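Local coordinates for protein exotoxin 6 (Staphylococcus aureus subsp. aureus Mu50, PDB 4ZYS) that is a staphylococcal superantigen-like exotoxin, built from an OB-fold domain and a beta-grasp domain, that probably acts by binding host molecules, possibly through their sugars, at residues 29-34 with 61-66; 38-43 with 51-56; 103-108 with 121-126; 157-162 with 187-192. All blocks are in the same frame, centred on the assembly; numbering follows the deposited sequence.

Contact 1 of 4, residues 29-34 with 61-66; sequences GYKYTE and FKDGDN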
loop_
_atom_site.group_PDB
_atom_site.type_symbol
_atom_site.label_atom_id
_atom_site.label_comp_id
_atom_site.label_asym_id
_atom_site.label_seq_id
_atom_site.Cartn_x
_atom_site.Cartn_y
_atom_site.Cartn_z
ATOM N N GLY A 29 5.876 4.788 -17.017
ATOM C CA GLY A 29 5.402 3.426 -17.159
ATOM C C GLY A 29 4.678 3.268 -18.484
ATOM O O GLY A 29 4.049 4.210 -18.971
ATOM N N TYR A 30 4.795 2.094 -19.098
ATOM C CA TYR A 30 4.116 1.759 -20.348
ATOM C C TYR A 30 3.046 0.754 -20.037
ATOM O O TYR A 30 3.335 -0.357 -19.635
ATOM C CB TYR A 30 5.103 1.236 -21.413
ATOM C CG TYR A 30 5.909 2.348 -22.051
ATOM C CD1 TYR A 30 7.015 2.892 -21.404
ATOM C CD2 TYR A 30 5.541 2.889 -23.279
ATOM C CE1 TYR A 30 7.770 3.908 -21.988
ATOM C CE2 TYR A 30 6.277 3.922 -23.862
ATOM C CZ TYR A 30 7.398 4.423 -23.215
ATOM O OH TYR A 30 8.154 5.438 -23.771
ATOM N N LYS A 31 1.802 1.172 -20.174
ATOM C CA LYS A 31 0.614 0.369 -19.896
ATOM C C LYS A 31 0.242 -0.477 -21.116
ATOM O O LYS A 31 0.332 0.008 -22.254
ATOM C CB LYS A 31 -0.538 1.302 -19.507
ATOM C CG LYS A 31 -1.684 0.610 -18.782
ATOM C CD LYS A 31 -2.888 0.464 -19.665
ATOM C CE LYS A 31 -3.969 -0.353 -19.031
ATOM N NZ LYS A 31 -5.071 -0.590 -19.995
ATOM N N TYR A 32 -0.163 -1.738 -20.886
ATOM C CA TYR A 32 -0.565 -2.655 -21.974
ATOM C C TYR A 32 -1.499 -3.742 -21.443
ATOM O O TYR A 32 -1.668 -3.893 -20.235
ATOM C CB TYR A 32 0.662 -3.299 -22.688
ATOM C CG TYR A 32 1.576 -4.078 -21.757
ATOM C CD1 TYR A 32 2.565 -3.433 -21.021
ATOM C CD2 TYR A 32 1.404 -5.449 -21.561
ATOM C CE1 TYR A 32 3.352 -4.124 -20.108
ATOM C CE2 TYR A 32 2.180 -6.151 -20.636
ATOM C CZ TYR A 32 3.179 -5.487 -19.938
ATOM O OH TYR A 32 4.001 -6.135 -19.039
ATOM N N THR A 33 -2.099 -4.490 -22.365
ATOM C CA THR A 33 -2.954 -5.628 -22.065
ATOM C C THR A 33 -2.301 -6.853 -22.678
ATOM O O THR A 33 -1.929 -6.846 -23.850
ATOM C CB THR A 33 -4.388 -5.418 -22.543
ATOM O OG1 THR A 33 -4.843 -4.142 -22.104
ATOM C CG2 THR A 33 -5.325 -6.504 -22.042
ATOM N N GLU A 34 -2.133 -7.881 -21.858
ATOM C CA GLU A 34 -1.517 -9.158 -22.199
ATOM C C GLU A 34 -2.442 -10.286 -21.751
ATOM O O GLU A 34 -2.706 -10.419 -20.553
ATOM C CB GLU A 34 -0.144 -9.260 -21.516
ATOM C CG GLU A 34 0.608 -10.553 -21.757
ATOM C CD GLU A 34 1.325 -10.560 -23.084
ATOM O OE1 GLU A 34 2.432 -9.980 -23.158
ATOM O OE2 GLU A 34 0.773 -11.129 -24.054
ATOM N N PHE A 61 -5.180 4.416 -16.154
ATOM C CA PHE A 61 -4.038 4.767 -16.985
ATOM C C PHE A 61 -4.331 4.497 -18.441
ATOM O O PHE A 61 -4.998 3.512 -18.776
ATOM C CB PHE A 61 -2.763 4.020 -16.509
ATOM C CG PHE A 61 -2.552 4.224 -15.024
ATOM C CD1 PHE A 61 -1.993 5.405 -14.540
ATOM C CD2 PHE A 61 -3.024 3.292 -14.104
ATOM C CE1 PHE A 61 -1.896 5.644 -13.161
ATOM C CE2 PHE A 61 -2.945 3.538 -12.735
ATOM C CZ PHE A 61 -2.364 4.707 -12.271
ATOM N N LYS A 62 -3.838 5.397 -19.306
ATOM C CA LYS A 62 -3.981 5.267 -20.762
ATOM C C LYS A 62 -3.009 4.186 -21.280
ATOM O O LYS A 62 -1.998 3.909 -20.633
ATOM C CB LYS A 62 -3.747 6.624 -21.479
ATOM C CG LYS A 62 -2.397 7.284 -21.195
ATOM C CD LYS A 62 -1.912 8.091 -22.387
ATOM C CE LYS A 62 -1.148 9.327 -21.987
ATOM N NZ LYS A 62 -0.489 9.968 -23.161
ATOM N N ASP A 63 -3.309 3.586 -22.434
ATOM C CA ASP A 63 -2.409 2.606 -23.020
ATOM C C ASP A 63 -1.168 3.347 -23.507
ATOM O O ASP A 63 -1.244 4.526 -23.885
ATOM C CB ASP A 63 -3.100 1.816 -24.148
ATOM C CG ASP A 63 -4.128 0.821 -23.620
ATOM O OD1 ASP A 63 -3.713 -0.269 -23.124
ATOM O OD2 ASP A 63 -5.348 1.125 -23.697
ATOM N N GLY A 64 -0.027 2.678 -23.431
ATOM C CA GLY A 64 1.224 3.304 -23.812
ATOM C C GLY A 64 1.826 4.099 -22.677
ATOM O O GLY A 64 1.614 3.781 -21.495
ATOM N N ASP A 65 2.589 5.136 -23.044
ATOM C CA ASP A 65 3.337 5.999 -22.149
ATOM C C ASP A 65 2.471 6.756 -21.144
ATOM O O ASP A 65 1.612 7.553 -21.530
ATOM C CB ASP A 65 4.153 7.016 -22.983
ATOM C CG ASP A 65 5.074 7.956 -22.204
ATOM O OD1 ASP A 65 5.052 7.923 -20.966
ATOM O OD2 ASP A 65 5.812 8.715 -22.837
ATOM N N ASN A 66 2.764 6.542 -19.845
ATOM C CA ASN A 66 2.225 7.269 -18.696
ATOM C C ASN A 66 3.430 7.857 -17.985
ATOM O O ASN A 66 4.158 7.114 -17.331
ATOM C CB ASN A 66 1.408 6.357 -17.771
ATOM C CG ASN A 66 0.073 5.950 -18.334
ATOM O OD1 ASN A 66 -0.960 6.568 -18.058
ATOM N ND2 ASN A 66 0.069 4.915 -19.151
#
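Phe61 meets the strand 29-34 through its CB, which lies 4.2 Å from Lys31 CG, while its ring leads away. Lys62 offers its carbonyl: Lys62 O rests 3.2 Å from Lys31 CB and accepts a bond from Asn66 ND2 in the Asn66 amide plane, tying the start of strand 64-67 to the loop before it. Lys31 CG stands opposite the backbone N (chi1 -162°) and the chain bends at chi2, which carries CD and NZ past Lys62 O to Asp63. Asp63 OD1 lies 3.4 Å from Lys31 NZ, a weak salt bridge; the amine's stronger partner is Asp38. At Gly64 antiparallel pairing starts, with Gly64 N to Lys31 O and Lys31 N to Gly64 O both at 2.9 Å. Asp65 sets its CA over one face of the Tyr30 ring, a CH-pi contact 4.2 Å from the centroid. Asn66 and Gly29 exchange two backbone bonds. Strand 64-67 edges the OB-fold sheet beside 27-34, whose other neighbour is 37-44; the Phe61 ring packs on strand 84-92.

Contact 2 of 4, residues 38-43 with 51-56; sequences DYIDVI and ISLVGS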
loop_
_atom_site.group_PDB
_atom_site.type_symbol
_atom_site.label_atom_id
_atom_site.label_comp_id
_atom_site.label_asym_id
_atom_site.label_seq_id
_atom_site.Cartn_x
_atom_site.Cartn_y
_atom_site.Cartn_z
ATOM N N ASP A 38 -4.386 -6.356 -17.661
ATOM C CA ASP A 38 -3.661 -5.074 -17.699
ATOM C C ASP A 38 -2.431 -5.025 -16.781
ATOM O O ASP A 38 -2.478 -5.488 -15.640
ATOM C CB ASP A 38 -4.589 -3.908 -17.375
ATOM C CG ASP A 38 -5.584 -3.578 -18.475
ATOM O OD1 ASP A 38 -5.689 -4.370 -19.447
ATOM O OD2 ASP A 38 -6.272 -2.542 -18.359
ATOM N N TYR A 39 -1.328 -4.454 -17.325
ATOM C CA TYR A 39 0.005 -4.290 -16.715
ATOM C C TYR A 39 0.618 -2.955 -17.078
ATOM O O TYR A 39 0.263 -2.384 -18.093
ATOM C CB TYR A 39 0.988 -5.395 -17.194
ATOM C CG TYR A 39 0.505 -6.802 -16.978
ATOM C CD1 TYR A 39 0.653 -7.428 -15.748
ATOM C CD2 TYR A 39 -0.084 -7.523 -18.011
ATOM C CE1 TYR A 39 0.187 -8.725 -15.534
ATOM C CE2 TYR A 39 -0.524 -8.835 -17.819
ATOM C CZ TYR A 39 -0.388 -9.431 -16.576
ATOM O OH TYR A 39 -0.833 -10.713 -16.367
ATOM N N ILE A 40 1.585 -2.502 -16.291
ATOM C CA ILE A 40 2.382 -1.312 -16.543
ATOM C C ILE A 40 3.836 -1.694 -16.233
ATOM O O ILE A 40 4.106 -2.252 -15.168
ATOM C CB ILE A 40 1.883 -0.022 -15.798
ATOM C CG1 ILE A 40 2.670 1.226 -16.206
ATOM C CG2 ILE A 40 1.832 -0.154 -14.270
ATOM C CD1 ILE A 40 1.784 2.550 -16.285
ATOM N N ASP A 41 4.742 -1.470 -17.209
ATOM C CA ASP A 41 6.181 -1.743 -17.083
ATOM C C ASP A 41 6.904 -0.469 -16.694
ATOM O O ASP A 41 6.620 0.574 -17.266
ATOM C CB ASP A 41 6.773 -2.281 -18.402
ATOM C CG ASP A 41 6.462 -3.716 -18.738
ATOM O OD1 ASP A 41 5.933 -4.438 -17.858
ATOM O OD2 ASP A 41 6.681 -4.107 -19.902
ATOM N N VAL A 42 7.824 -0.545 -15.730
ATOM C CA VAL A 42 8.567 0.598 -15.236
ATOM C C VAL A 42 10.027 0.201 -15.078
ATOM O O VAL A 42 10.312 -0.912 -14.610
ATOM C CB VAL A 42 7.999 1.134 -13.876
ATOM C CG1 VAL A 42 8.579 2.502 -13.520
ATOM C CG2 VAL A 42 6.477 1.217 -13.875
ATOM N N ILE A 43 10.951 1.136 -15.400
ATOM C CA ILE A 43 12.389 1.001 -15.124
ATOM C C ILE A 43 12.727 1.998 -14.011
ATOM O O ILE A 43 12.425 3.182 -14.135
ATOM C CB ILE A 43 13.317 1.155 -16.366
ATOM C CG1 ILE A 43 13.317 -0.145 -17.190
ATOM C CG2 ILE A 43 14.756 1.506 -15.948
ATOM C CD1 ILE A 43 13.966 -0.091 -18.553
ATOM N N ILE A 51 4.011 -4.463 -13.346
ATOM C CA ILE A 51 3.016 -4.258 -12.310
ATOM C C ILE A 51 1.619 -4.583 -12.828
ATOM O O ILE A 51 1.165 -3.973 -13.798
ATOM C CB ILE A 51 3.059 -2.794 -11.765
ATOM C CG1 ILE A 51 4.496 -2.314 -11.426
ATOM C CG2 ILE A 51 2.096 -2.618 -10.580
ATOM C CD1 ILE A 51 4.658 -0.756 -11.237
ATOM N N SER A 52 0.910 -5.479 -12.129
ATOM C CA SER A 52 -0.487 -5.788 -12.445
ATOM C C SER A 52 -1.401 -4.648 -12.027
ATOM O O SER A 52 -1.334 -4.177 -10.887
ATOM C CB SER A 52 -0.933 -7.062 -11.739
ATOM O OG SER A 52 -0.345 -8.182 -12.365
ATOM N N LEU A 53 -2.246 -4.216 -12.959
ATOM C CA LEU A 53 -3.309 -3.231 -12.773
ATOM C C LEU A 53 -4.597 -4.035 -12.760
ATOM O O LEU A 53 -5.246 -4.250 -13.794
ATOM C CB LEU A 53 -3.304 -2.149 -13.868
ATOM C CG LEU A 53 -2.025 -1.353 -14.085
ATOM C CD1 LEU A 53 -2.143 -0.519 -15.335
ATOM C CD2 LEU A 53 -1.723 -0.443 -12.882
ATOM N N VAL A 54 -4.896 -4.573 -11.593
ATOM C CA VAL A 54 -6.067 -5.412 -11.396
ATOM C C VAL A 54 -7.022 -4.629 -10.478
ATOM O O VAL A 54 -6.589 -4.047 -9.491
ATOM C CB VAL A 54 -5.646 -6.823 -10.890
ATOM C CG1 VAL A 54 -5.312 -6.852 -9.395
ATOM C CG2 VAL A 54 -6.674 -7.882 -11.266
ATOM N N GLY A 55 -8.275 -4.504 -10.892
ATOM C CA GLY A 55 -9.253 -3.735 -10.136
ATOM C C GLY A 55 -9.611 -2.412 -10.782
ATOM O O GLY A 55 -9.935 -2.370 -11.972
ATOM N N SER A 56 -9.558 -1.324 -9.999
ATOM C CA SER A 56 -9.941 0.013 -10.451
ATOM C C SER A 56 -8.872 0.640 -11.360
ATOM O O SER A 56 -9.214 1.214 -12.404
ATOM C CB SER A 56 -10.216 0.923 -9.254
ATOM O OG SER A 56 -9.016 1.472 -8.733
HETATM O O HOH W 1 -3.211 -7.890 -14.161
#
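At its open end, away from the turn, the hairpin of strands 37-44 and 47-52 in the OB-fold domain is held by antiparallel pairing of Ile40 with Ile51 (hydrogen-bonded) and Tyr39 with Ser52 (non-hydrogen-bonded). Ile40 N reaches Ile51 O in its carbonyl plane at 2.9 Å, and Ile51 N returns the bond to Ile40 O. Leu53 N then bonds to Asp38 O at 3.0 Å from well above the carbonyl plane, and a water also donates to Asp38 O, giving this oxygen two donors. On the buried face Ile40 and Ile51 lie side by side and point the same way. Ile40 CG1 is anti to the backbone N (chi1 -174°), which leaves CG2 between N and the carbonyl carbon; this methyl touches Ile51 CB and Leu53 CD2, each at 3.8 Å. Farther along, Ile51 CD1 meets Val42 CG2. On the other face, Tyr39 CE1 comes 3.3 Å from Ser52 OG, with the hydroxyl oblique to the ring. Val90 of strand 84-92 receives Ile40, Ile51 and Leu53. Polar atoms paired along the backbone and branched aliphatic side chains turned inward are the arrangement of a beta-barrel wall, as in the OB fold.

Contact 3 of 4, residues 103-108 with 121-126; sequences HTPILE and YQIYKE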
loop_
_atom_site.group_PDB
_atom_site.type_symbol
_atom_site.label_atom_id
_atom_site.label_comp_id
_atom_site.label_asym_id
_atom_site.label_seq_id
_atom_site.Cartn_x
_atom_site.Cartn_y
_atom_site.Cartn_z
ATOM N N HIS A 103 1.056 16.263 5.035
ATOM C CA HIS A 103 -0.223 16.123 5.721
ATOM C C HIS A 103 -0.037 15.180 6.888
ATOM O O HIS A 103 0.538 14.115 6.710
ATOM C CB HIS A 103 -1.303 15.612 4.762
ATOM C CG HIS A 103 -2.670 15.669 5.346
ATOM N ND1 HIS A 103 -3.311 16.877 5.553
ATOM C CD2 HIS A 103 -3.469 14.665 5.774
ATOM C CE1 HIS A 103 -4.483 16.569 6.088
ATOM N NE2 HIS A 103 -4.613 15.251 6.254
ATOM N N THR A 104 -0.473 15.580 8.093
ATOM C CA THR A 104 -0.256 14.755 9.274
ATOM C C THR A 104 -1.595 14.328 9.845
ATOM O O THR A 104 -2.123 14.982 10.742
ATOM C CB THR A 104 0.634 15.467 10.297
ATOM O OG1 THR A 104 -0.029 16.644 10.748
ATOM C CG2 THR A 104 1.989 15.829 9.735
ATOM N N PRO A 105 -2.173 13.219 9.356
ATOM C CA PRO A 105 -3.427 12.749 9.962
ATOM C C PRO A 105 -3.159 12.207 11.370
ATOM O O PRO A 105 -2.000 11.992 11.736
ATOM C CB PRO A 105 -3.873 11.638 9.002
ATOM C CG PRO A 105 -2.597 11.098 8.433
ATOM C CD PRO A 105 -1.680 12.281 8.318
ATOM N N ILE A 106 -4.208 12.006 12.166
ATOM C CA ILE A 106 -4.017 11.434 13.488
ATOM C C ILE A 106 -3.670 9.990 13.282
ATOM O O ILE A 106 -4.305 9.340 12.455
ATOM C CB ILE A 106 -5.285 11.613 14.391
ATOM C CG1 ILE A 106 -5.487 13.067 14.828
ATOM C CG2 ILE A 106 -5.286 10.670 15.613
ATOM C CD1 ILE A 106 -4.246 13.798 15.323
ATOM N N LEU A 107 -2.621 9.503 13.945
ATOM C CA LEU A 107 -2.292 8.084 13.874
ATOM C C LEU A 107 -2.248 7.558 15.278
ATOM O O LEU A 107 -1.477 8.049 16.096
ATOM C CB LEU A 107 -0.987 7.739 13.099
ATOM C CG LEU A 107 -0.506 6.281 13.281
ATOM C CD1 LEU A 107 -1.473 5.255 12.608
ATOM C CD2 LEU A 107 0.933 6.103 12.858
ATOM N N GLU A 108 -3.085 6.575 15.568
ATOM C CA GLU A 108 -3.103 5.927 16.877
ATOM C C GLU A 108 -2.943 4.443 16.696
ATOM O O GLU A 108 -3.511 3.884 15.763
ATOM C CB GLU A 108 -4.387 6.235 17.652
ATOM C CG GLU A 108 -4.497 7.656 18.159
ATOM C CD GLU A 108 -5.798 7.886 18.899
ATOM O OE1 GLU A 108 -6.870 7.726 18.276
ATOM O OE2 GLU A 108 -5.748 8.175 20.117
ATOM N N TYR A 121 2.601 10.590 11.869
ATOM C CA TYR A 121 2.547 9.966 10.548
ATOM C C TYR A 121 2.453 11.052 9.474
ATOM O O TYR A 121 1.567 11.907 9.549
ATOM C CB TYR A 121 1.382 8.983 10.446
ATOM C CG TYR A 121 1.438 8.137 9.192
ATOM C CD1 TYR A 121 2.491 7.258 8.966
ATOM C CD2 TYR A 121 0.448 8.224 8.226
ATOM C CE1 TYR A 121 2.564 6.497 7.804
ATOM C CE2 TYR A 121 0.500 7.453 7.068
ATOM C CZ TYR A 121 1.572 6.605 6.851
ATOM O OH TYR A 121 1.633 5.832 5.724
ATOM N N GLN A 122 3.381 11.062 8.524
ATOM C CA GLN A 122 3.393 12.099 7.479
ATOM C C GLN A 122 2.997 11.535 6.108
ATOM O O GLN A 122 3.604 10.567 5.654
ATOM C CB GLN A 122 4.778 12.794 7.386
ATOM C CG GLN A 122 5.216 13.394 8.702
ATOM C CD GLN A 122 6.305 14.421 8.670
ATOM O OE1 GLN A 122 7.090 14.567 7.728
ATOM N NE2 GLN A 122 6.356 15.180 9.727
ATOM N N ILE A 123 1.990 12.153 5.458
ATOM C CA ILE A 123 1.501 11.826 4.101
ATOM C C ILE A 123 2.070 12.893 3.142
ATOM O O ILE A 123 1.935 14.081 3.422
ATOM C CB ILE A 123 -0.069 11.737 4.022
ATOM C CG1 ILE A 123 -0.655 10.560 4.850
ATOM C CG2 ILE A 123 -0.597 11.696 2.567
ATOM C CD1 ILE A 123 -0.277 9.205 4.392
ATOM N N TYR A 124 2.692 12.473 2.028
ATOM C CA TYR A 124 3.268 13.419 1.070
ATOM C C TYR A 124 2.514 13.400 -0.274
ATOM O O TYR A 124 2.759 14.255 -1.139
ATOM C CB TYR A 124 4.768 13.109 0.855
ATOM C CG TYR A 124 5.547 12.989 2.151
ATOM C CD1 TYR A 124 5.804 14.109 2.944
ATOM C CD2 TYR A 124 5.993 11.752 2.606
ATOM C CE1 TYR A 124 6.512 14.002 4.141
ATOM C CE2 TYR A 124 6.722 11.636 3.788
ATOM C CZ TYR A 124 6.973 12.761 4.556
ATOM O OH TYR A 124 7.681 12.640 5.723
ATOM N N LYS A 125 1.592 12.450 -0.436
ATOM C CA LYS A 125 0.935 12.258 -1.711
ATOM C C LYS A 125 -0.538 12.633 -1.762
ATOM O O LYS A 125 -1.308 12.321 -0.855
ATOM C CB LYS A 125 1.111 10.802 -2.144
ATOM C CG LYS A 125 2.492 10.573 -2.779
ATOM C CD LYS A 125 2.844 9.089 -3.086
ATOM C CE LYS A 125 1.835 8.320 -3.920
ATOM N NZ LYS A 125 1.457 9.042 -5.180
ATOM N N GLU A 126 -0.934 13.261 -2.881
ATOM C CA GLU A 126 -2.341 13.607 -3.157
ATOM C C GLU A 126 -3.128 12.346 -3.497
ATOM O O GLU A 126 -4.276 12.175 -3.095
ATOM C CB GLU A 126 -2.435 14.560 -4.347
ATOM C CG GLU A 126 -1.921 15.952 -4.093
ATOM C CD GLU A 126 -2.138 16.787 -5.334
ATOM O OE1 GLU A 126 -3.300 17.179 -5.589
ATOM O OE2 GLU A 126 -1.171 16.956 -6.110
HETATM O O HOH W 2 0.390 11.913 12.975
#
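His103 and Ile123 form a single antiparallel hydrogen-bonded bridge, with His103 N to Ile123 O at 2.9 Å and Ile123 N to His103 O at 2.7 Å, both donors lying in the plane of the carbonyl they address. Beyond the bridge the chains remain close, and Thr104 CA makes a C-H...O contact of 3.4 Å with Tyr121 O. The same oxygen has Pro105 CD against it at 3.5 Å. The proline ring crosses the Ile123 side chain at about a right angle, with CD 4.0 Å from Ile123 CG1. Tyr121 has CG anti to its amide nitrogen (chi1 -170°), which places the edge of its ring at Pro105 CG, near the ring plane. Separately, Tyr121 CB packs against Leu107 CB and CD2, each at 3.8 Å. On the more exposed side, Thr104 CG2 and Gln122 CG lie alongside each other, while Gln122 OE1 accepts from Tyr124 OH. A water accepts from Tyr121 N and lies 2.7 Å from Pro105 O. His103 NE2 turns to Ile189 O, and Tyr121 and Leu107 lean on helix 130-145. Proline has no N-H to give Tyr121 O, and the return link from Tyr121 N to Pro105 O runs through the water, so regular pairing lapses here; it resumes at Leu107 with Ser119, and apolar contacts fill the interval.

Contact 4 of 4, residues 157-162 with 187-192; sequences ITITMK and RQIQKI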
loop_
_atom_site.group_PDB
_atom_site.type_symbol
_atom_site.label_atom_id
_atom_site.label_comp_id
_atom_site.label_asym_id
_atom_site.label_seq_id
_atom_site.Cartn_x
_atom_site.Cartn_y
_atom_site.Cartn_z
ATOM N N ILE A 157 -7.050 -2.098 10.562
ATOM C CA ILE A 157 -6.622 -0.747 10.228
ATOM C C ILE A 157 -7.897 0.013 9.827
ATOM O O ILE A 157 -8.636 -0.497 8.997
ATOM C CB ILE A 157 -5.527 -0.662 9.132
ATOM C CG1 ILE A 157 -4.208 -1.257 9.601
ATOM C CG2 ILE A 157 -5.332 0.798 8.662
ATOM C CD1 ILE A 157 -3.306 -1.713 8.433
ATOM N N THR A 158 -8.148 1.215 10.388
ATOM C CA THR A 158 -9.308 2.027 10.016
ATOM C C THR A 158 -8.783 3.395 9.552
ATOM O O THR A 158 -8.134 4.097 10.318
ATOM C CB THR A 158 -10.352 2.082 11.140
ATOM O OG1 THR A 158 -10.607 0.754 11.588
ATOM C CG2 THR A 158 -11.662 2.709 10.700
ATOM N N ILE A 159 -8.992 3.716 8.262
ATOM C CA ILE A 159 -8.592 4.984 7.666
ATOM C C ILE A 159 -9.871 5.817 7.511
ATOM O O ILE A 159 -10.773 5.432 6.768
ATOM C CB ILE A 159 -7.769 4.799 6.350
ATOM C CG1 ILE A 159 -6.497 3.939 6.638
ATOM C CG2 ILE A 159 -7.382 6.163 5.742
ATOM C CD1 ILE A 159 -5.816 3.291 5.430
ATOM N N THR A 160 -9.975 6.919 8.270
ATOM C CA THR A 160 -11.156 7.772 8.224
ATOM C C THR A 160 -10.842 9.044 7.419
ATOM O O THR A 160 -9.833 9.711 7.668
ATOM C CB THR A 160 -11.654 8.072 9.645
ATOM O OG1 THR A 160 -11.845 6.830 10.327
ATOM C CG2 THR A 160 -12.959 8.869 9.653
HETATM N N MSE A 161 -11.731 9.379 6.466
HETATM C CA MSE A 161 -11.611 10.556 5.604
HETATM C C MSE A 161 -12.313 11.750 6.234
HETATM O O MSE A 161 -13.064 11.555 7.188
HETATM C CB MSE A 161 -12.218 10.250 4.231
HETATM C CG MSE A 161 -11.728 8.909 3.638
HETATM SE SE MSE A 161 -9.815 8.766 3.586
HETATM C CE MSE A 161 -9.556 9.933 2.126
ATOM N N LYS A 162 -12.078 12.984 5.700
ATOM C CA LYS A 162 -12.719 14.218 6.197
ATOM C C LYS A 162 -14.218 14.145 6.060
ATOM O O LYS A 162 -14.918 14.661 6.921
ATOM C CB LYS A 162 -12.205 15.495 5.485
ATOM C CG LYS A 162 -10.685 15.604 5.444
ATOM C CD LYS A 162 -10.146 17.015 5.696
ATOM C CE LYS A 162 -8.624 17.047 5.721
ATOM N NZ LYS A 162 -8.021 16.102 6.708
ATOM N N ARG A 187 -4.932 14.206 0.850
ATOM C CA ARG A 187 -5.300 15.487 1.444
ATOM C C ARG A 187 -6.574 15.378 2.287
ATOM O O ARG A 187 -6.868 16.296 3.051
ATOM C CB ARG A 187 -5.502 16.543 0.353
ATOM C CG ARG A 187 -4.299 16.748 -0.575
ATOM C CD ARG A 187 -4.720 17.549 -1.783
ATOM N NE ARG A 187 -5.605 16.754 -2.627
ATOM C CZ ARG A 187 -6.066 17.139 -3.809
ATOM N NH1 ARG A 187 -5.764 18.340 -4.291
ATOM N NH2 ARG A 187 -6.835 16.325 -4.524
ATOM N N GLN A 188 -7.310 14.248 2.151
ATOM C CA GLN A 188 -8.590 13.991 2.808
ATOM C C GLN A 188 -8.493 12.941 3.948
ATOM O O GLN A 188 -9.502 12.679 4.605
ATOM C CB GLN A 188 -9.635 13.550 1.772
ATOM C CG GLN A 188 -10.021 14.630 0.757
ATOM C CD GLN A 188 -10.718 15.806 1.382
ATOM O OE1 GLN A 188 -11.700 15.661 2.107
ATOM N NE2 GLN A 188 -10.216 17.004 1.118
ATOM N N ILE A 189 -7.307 12.366 4.198
ATOM C CA ILE A 189 -7.140 11.400 5.305
ATOM C C ILE A 189 -7.112 12.190 6.636
ATOM O O ILE A 189 -6.236 13.041 6.806
ATOM C CB ILE A 189 -5.878 10.508 5.120
ATOM C CG1 ILE A 189 -5.963 9.678 3.818
ATOM C CG2 ILE A 189 -5.644 9.618 6.362
ATOM C CD1 ILE A 189 -4.631 9.179 3.289
ATOM N N GLN A 190 -8.082 11.930 7.554
ATOM C CA GLN A 190 -8.185 12.638 8.835
ATOM C C GLN A 190 -7.571 11.881 10.026
ATOM O O GLN A 190 -6.827 12.474 10.821
ATOM C CB GLN A 190 -9.660 12.940 9.172
ATOM C CG GLN A 190 -10.134 14.288 8.700
ATOM C CD GLN A 190 -9.672 15.455 9.527
ATOM O OE1 GLN A 190 -8.510 15.874 9.449
ATOM N NE2 GLN A 190 -10.608 16.081 10.234
ATOM N N LYS A 191 -7.959 10.601 10.187
ATOM C CA LYS A 191 -7.568 9.740 11.293
ATOM C C LYS A 191 -7.216 8.363 10.796
ATOM O O LYS A 191 -7.824 7.879 9.844
ATOM C CB LYS A 191 -8.731 9.588 12.294
ATOM C CG LYS A 191 -9.023 10.756 13.203
ATOM C CD LYS A 191 -10.089 10.315 14.203
ATOM C CE LYS A 191 -10.024 11.038 15.525
ATOM N NZ LYS A 191 -11.011 10.496 16.504
ATOM N N ILE A 192 -6.271 7.713 11.476
ATOM C CA ILE A 192 -5.863 6.344 11.223
ATOM C C ILE A 192 -5.793 5.640 12.580
ATOM O O ILE A 192 -5.244 6.171 13.553
ATOM C CB ILE A 192 -4.545 6.191 10.410
ATOM C CG1 ILE A 192 -4.614 6.929 9.048
ATOM C CG2 ILE A 192 -4.171 4.686 10.208
ATOM C CD1 ILE A 192 -3.191 7.110 8.353
#
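Thr160 O is gripped by two donors, Gln190 N at 2.8 Å in its carbonyl plane and Lys191 N at 3.3 Å, tilted from that plane. Both residues face Thr160, a classic beta bulge that shifts the register by one. Thr160 N completes the pairing with a nearly straight bond to Lys191 O, and past the bulge Lys162 N donates to Gln188 O at 2.8 Å. At the bulge the Gln190 side chain starts toward the other segment, and its OE1 takes a bond of 2.8 Å from NZ of Lys162, just beyond the strand end. That amine sits above the amide's carbonyl plane, away from a lone pair, and the lysine chain, bent at chi2 and chi4, crosses the glutamine at about a right angle. The selenomethionine Met161 folds back through two bends, chi2 -53° and chi3 -75°, bringing CE to 3.6 Å from Gln188 CB and SE to 4.0 Å from Ile189 CG1. Ile159 CG2 touches Ile189 CG2 at 3.9 Å on the same buried side. Farther out, Ile159 and Ile192 pack on Leu133 and Leu137 of helix 130-145, respectively, and Ile184 covers Met161 and Ile189. Arg187 is held by Asp185 and Glu126. The chemistry is therefore divided: apolar groups are buried against helix 130-145 and strand 183-185, while the Lys162-Gln190 bond lies on exposed residues, where water would be expected to compete.

In the fold
Contacts 1 and 2 belong to one sheet of the OB-fold domain, and contacts 3 and 4 to the beta-grasp domain; centres in different domains lie 26 to 30 Å apart. Along the chain, contact 2 is nested within the loop closed by contact 1, and Asp38 joins them by bonding Thr33 and Lys31. Contact 2 is the buried, largely aliphatic one, whereas contact 1 occupies the sheet edge and rests mainly on backbone pairing, with a weak salt bridge and a CH-pi contact at its exposed side. Contacts 3 and 4 are both partly buried and meet through strands 106-111 and 189-196, with Ile106 O bonded to Ile192 N. Contact 4 pairs two regular strands around a bulge; contact 3 has a single bridge.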